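Local coordinates for protein carboxypeptidase 1 (Deinococcus radiodurans str. R1, PDB 5GIV) that probably releases amino acids one at a time from the C-terminus of peptides, as a zinc-dependent carboxypeptidase of the M32 family with broad specificity, at residues A61-S74 against V87-R99. Residues are numbered along the deposited sequence; the frame is centred on the assembly and turned at random.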
# COMPACT_ATOMS: atom_id res chain seq x y z
N ALA A 61 -14.00 5.81 18.61
CA ALA A 61 -14.99 6.82 18.28
C ALA A 61 -16.13 6.88 19.28
O ALA A 61 -16.80 7.91 19.38
CB ALA A 61 -15.54 6.58 16.87
N THR A 62 -16.37 5.81 20.04
CA THR A 62 -17.45 5.78 21.01
C THR A 62 -16.95 5.70 22.45
O THR A 62 -17.75 5.45 23.36
CB THR A 62 -18.38 4.59 20.73
OG1 THR A 62 -17.63 3.38 20.82
CG2 THR A 62 -19.00 4.70 19.35
N ASP A 63 -15.66 5.94 22.68
CA ASP A 63 -15.12 5.80 24.02
C ASP A 63 -15.82 6.77 24.96
O ASP A 63 -15.94 7.97 24.67
CB ASP A 63 -13.62 6.07 24.01
CG ASP A 63 -13.01 5.99 25.39
OD1 ASP A 63 -12.69 4.86 25.83
OD2 ASP A 63 -12.88 7.04 26.05
N ALA A 64 -16.30 6.26 26.09
CA ALA A 64 -17.04 7.09 27.03
C ALA A 64 -16.16 8.21 27.59
O ALA A 64 -16.60 9.35 27.73
CB ALA A 64 -17.62 6.24 28.16
N GLY A 65 -14.90 7.89 27.92
CA GLY A 65 -14.00 8.94 28.38
C GLY A 65 -13.90 10.06 27.36
O GLY A 65 -14.08 11.23 27.69
N TYR A 66 -13.69 9.70 26.09
CA TYR A 66 -13.66 10.69 25.02
C TYR A 66 -14.94 11.52 25.00
O TYR A 66 -14.90 12.75 24.88
CB TYR A 66 -13.44 9.99 23.68
CG TYR A 66 -13.66 10.84 22.44
CD1 TYR A 66 -13.03 12.07 22.28
CD2 TYR A 66 -14.50 10.40 21.42
CE1 TYR A 66 -13.23 12.83 21.14
CE2 TYR A 66 -14.70 11.16 20.28
CZ TYR A 66 -14.07 12.36 20.14
OH TYR A 66 -14.28 13.11 19.01
N GLY A 67 -16.09 10.85 25.15
CA GLY A 67 -17.35 11.59 25.21
C GLY A 67 -17.38 12.58 26.35
O GLY A 67 -17.91 13.68 26.22
N LYS A 68 -16.80 12.20 27.49
CA LYS A 68 -16.78 13.09 28.64
C LYS A 68 -15.93 14.32 28.36
O LYS A 68 -16.32 15.44 28.71
CB LYS A 68 -16.27 12.34 29.88
N LEU A 69 -14.78 14.14 27.70
CA LEU A 69 -13.98 15.29 27.31
C LEU A 69 -14.77 16.24 26.43
O LEU A 69 -14.75 17.46 26.65
CB LEU A 69 -12.71 14.82 26.59
CG LEU A 69 -11.57 14.19 27.39
CD1 LEU A 69 -11.92 12.82 27.96
CD2 LEU A 69 -10.32 14.08 26.52
N LEU A 70 -15.53 15.70 25.47
CA LEU A 70 -16.32 16.56 24.60
C LEU A 70 -17.38 17.33 25.37
O LEU A 70 -17.62 18.51 25.09
CB LEU A 70 -16.97 15.72 23.48
CG LEU A 70 -16.08 15.12 22.38
CD1 LEU A 70 -16.89 14.20 21.48
CD2 LEU A 70 -15.38 16.19 21.55
N ASP A 71 -18.03 16.68 26.34
CA ASP A 71 -19.02 17.37 27.15
C ASP A 71 -18.39 18.52 27.92
O ASP A 71 -18.94 19.63 27.95
CB ASP A 71 -19.69 16.38 28.10
CG ASP A 71 -20.56 15.36 27.38
OD1 ASP A 71 -20.86 15.56 26.18
OD2 ASP A 71 -20.93 14.35 28.01
N ALA A 72 -17.24 18.28 28.54
CA ALA A 72 -16.55 19.36 29.24
C ALA A 72 -16.23 20.50 28.28
O ALA A 72 -16.59 21.66 28.53
CB ALA A 72 -15.27 18.83 29.89
N ALA A 73 -15.57 20.19 27.17
CA ALA A 73 -15.14 21.22 26.24
C ALA A 73 -16.32 21.97 25.63
O ALA A 73 -16.17 23.14 25.24
CB ALA A 73 -14.29 20.61 25.13
N SER A 74 -17.49 21.33 25.53
CA SER A 74 -18.63 21.99 24.91
C SER A 74 -19.24 23.05 25.82
O SER A 74 -19.84 24.02 25.33
CB SER A 74 -19.70 20.96 24.52
OG SER A 74 -20.12 20.22 25.65
N VAL A 87 -15.66 20.99 18.29
CA VAL A 87 -16.34 20.27 19.36
C VAL A 87 -17.76 19.92 18.94
O VAL A 87 -18.23 18.80 19.16
CB VAL A 87 -16.31 21.10 20.66
CG1 VAL A 87 -17.20 20.47 21.72
CG2 VAL A 87 -14.88 21.21 21.16
N GLN A 88 -18.45 20.87 18.31
CA GLN A 88 -19.81 20.59 17.86
C GLN A 88 -19.81 19.44 16.85
O GLN A 88 -20.64 18.53 16.94
CB GLN A 88 -20.43 21.85 17.26
CG GLN A 88 -21.86 21.66 16.81
CD GLN A 88 -22.42 22.88 16.10
OE1 GLN A 88 -21.82 23.40 15.16
NE2 GLN A 88 -23.58 23.36 16.56
N VAL A 89 -18.90 19.49 15.88
CA VAL A 89 -18.81 18.43 14.89
C VAL A 89 -18.43 17.10 15.54
O VAL A 89 -19.00 16.05 15.23
CB VAL A 89 -17.83 18.83 13.78
CG1 VAL A 89 -17.45 17.62 12.92
CG2 VAL A 89 -18.43 19.95 12.92
N ALA A 90 -17.45 17.13 16.45
CA ALA A 90 -17.06 15.90 17.14
C ALA A 90 -18.22 15.31 17.93
O ALA A 90 -18.41 14.09 17.95
CB ALA A 90 -15.87 16.17 18.06
N ARG A 91 -19.01 16.16 18.60
CA ARG A 91 -20.14 15.64 19.36
C ARG A 91 -21.24 15.11 18.45
O ARG A 91 -21.89 14.12 18.79
CB ARG A 91 -20.71 16.72 20.29
CG ARG A 91 -19.69 17.35 21.24
CD ARG A 91 -20.17 17.39 22.69
NE ARG A 91 -21.25 18.36 22.94
CZ ARG A 91 -22.46 18.04 23.39
NH1 ARG A 91 -22.76 16.77 23.67
NH2 ARG A 91 -23.37 18.99 23.58
N GLN A 92 -21.44 15.74 17.29
CA GLN A 92 -22.42 15.20 16.35
C GLN A 92 -21.97 13.85 15.81
O GLN A 92 -22.79 12.93 15.69
CB GLN A 92 -22.65 16.19 15.21
CG GLN A 92 -23.37 17.46 15.65
CD GLN A 92 -23.41 18.54 14.57
OE1 GLN A 92 -22.86 18.38 13.47
NE2 GLN A 92 -24.04 19.67 14.89
N ASP A 93 -20.68 13.70 15.49
CA ASP A 93 -20.17 12.39 15.09
C ASP A 93 -20.29 11.41 16.25
O ASP A 93 -20.72 10.26 16.08
CB ASP A 93 -18.71 12.48 14.64
CG ASP A 93 -18.51 13.37 13.42
OD1 ASP A 93 -19.50 13.70 12.71
OD2 ASP A 93 -17.35 13.73 13.15
N PHE A 94 -19.94 11.86 17.46
CA PHE A 94 -20.06 10.99 18.62
C PHE A 94 -21.50 10.58 18.86
O PHE A 94 -21.77 9.44 19.26
CB PHE A 94 -19.49 11.69 19.85
CG PHE A 94 -19.41 10.80 21.06
CD1 PHE A 94 -20.49 10.69 21.92
CD2 PHE A 94 -18.27 10.07 21.33
CE1 PHE A 94 -20.42 9.87 23.04
CE2 PHE A 94 -18.19 9.25 22.44
CZ PHE A 94 -19.27 9.15 23.29
N GLU A 95 -22.45 11.50 18.65
CA GLU A 95 -23.86 11.16 18.83
C GLU A 95 -24.28 10.03 17.89
O GLU A 95 -24.79 9.00 18.34
CB GLU A 95 -24.72 12.40 18.60
CG GLU A 95 -26.21 12.14 18.57
CD GLU A 95 -26.74 11.68 19.91
OE1 GLU A 95 -26.06 11.93 20.93
OE2 GLU A 95 -27.84 11.09 19.94
N LYS A 96 -24.05 10.19 16.59
CA LYS A 96 -24.50 9.17 15.64
C LYS A 96 -23.72 7.87 15.82
O LYS A 96 -24.28 6.78 15.67
CB LYS A 96 -24.41 9.67 14.20
CG LYS A 96 -23.10 10.28 13.78
CD LYS A 96 -23.26 10.99 12.44
CE LYS A 96 -24.25 12.15 12.52
NZ LYS A 96 -24.46 12.75 11.15
N ALA A 97 -22.42 7.95 16.15
CA ALA A 97 -21.63 6.73 16.26
C ALA A 97 -22.09 5.88 17.43
O ALA A 97 -22.02 4.65 17.36
CB ALA A 97 -20.15 7.07 16.41
N THR A 98 -22.58 6.51 18.51
CA THR A 98 -23.07 5.76 19.66
C THR A 98 -24.56 5.48 19.58
O THR A 98 -25.05 4.61 20.31
CB THR A 98 -22.79 6.52 20.97
OG1 THR A 98 -23.44 7.81 20.95
CG2 THR A 98 -21.30 6.71 21.18
N ARG A 99 -25.28 6.16 18.70
CA ARG A 99 -26.71 5.93 18.58
C ARG A 99 -26.99 4.51 18.11
O ARG A 99 -27.97 3.89 18.54
CB ARG A 99 -27.32 6.94 17.60
CG ARG A 99 -28.84 6.88 17.52
CD ARG A 99 -29.47 7.66 18.67
NE ARG A 99 -29.22 9.10 18.52
CZ ARG A 99 -29.99 9.93 17.83
NH1 ARG A 99 -31.08 9.48 17.22
NH2 ARG A 99 -29.67 11.21 17.74
O HOH W 1 -16.31 12.33 17.69
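Helix 64-74 runs roughly antiparallel to helix 87-99, the axes 143° apart in direction and 9.9 Å apart at closest approach; Ser74 lies by Val87 at one end, and Thr62, just before helix 64-74, by Thr98 at the other. Asp63 is the N-cap of helix 64-74, its OD2 accepting from Tyr66 N. Phe94 is the knob of the interface, set among Thr62, Tyr66, Gly67 and Leu70. With CG anti to the backbone N (chi1 -173°), its ring reaches across to lay one face on Gly67, whose CA is 4.0 Å from the ring centroid, a CH-pi contact; a residue without a side chain leaves room for the ring. The ring edge meets Asp63 O, while the Tyr66 and Phe94 rings meet obliquely, their planes at 72°. Leu70 supplies branched apolar bulk: CD2 packs on the small Ala90 CB at 3.5 Å, and CD1 touches Phe94 CB. A water joins Tyr66 OH to Ala90 O, a polar link beside this apolar packing. Toward the exposed side, the bent chain of Arg91 packs its CD against Leu70 CB and brings NH1 to 3.4 Å from Asp71 OD1, a salt bridge of charges alone, since the oxygen lies well out of the guanidinium plane. Helix 8-36 packs against this hairpin of helices, away from the zinc site: its Leu13 touches Leu70 and Ala73, and its Trp17 meets Ala90 and hydrogen-bonds Tyr66 OH.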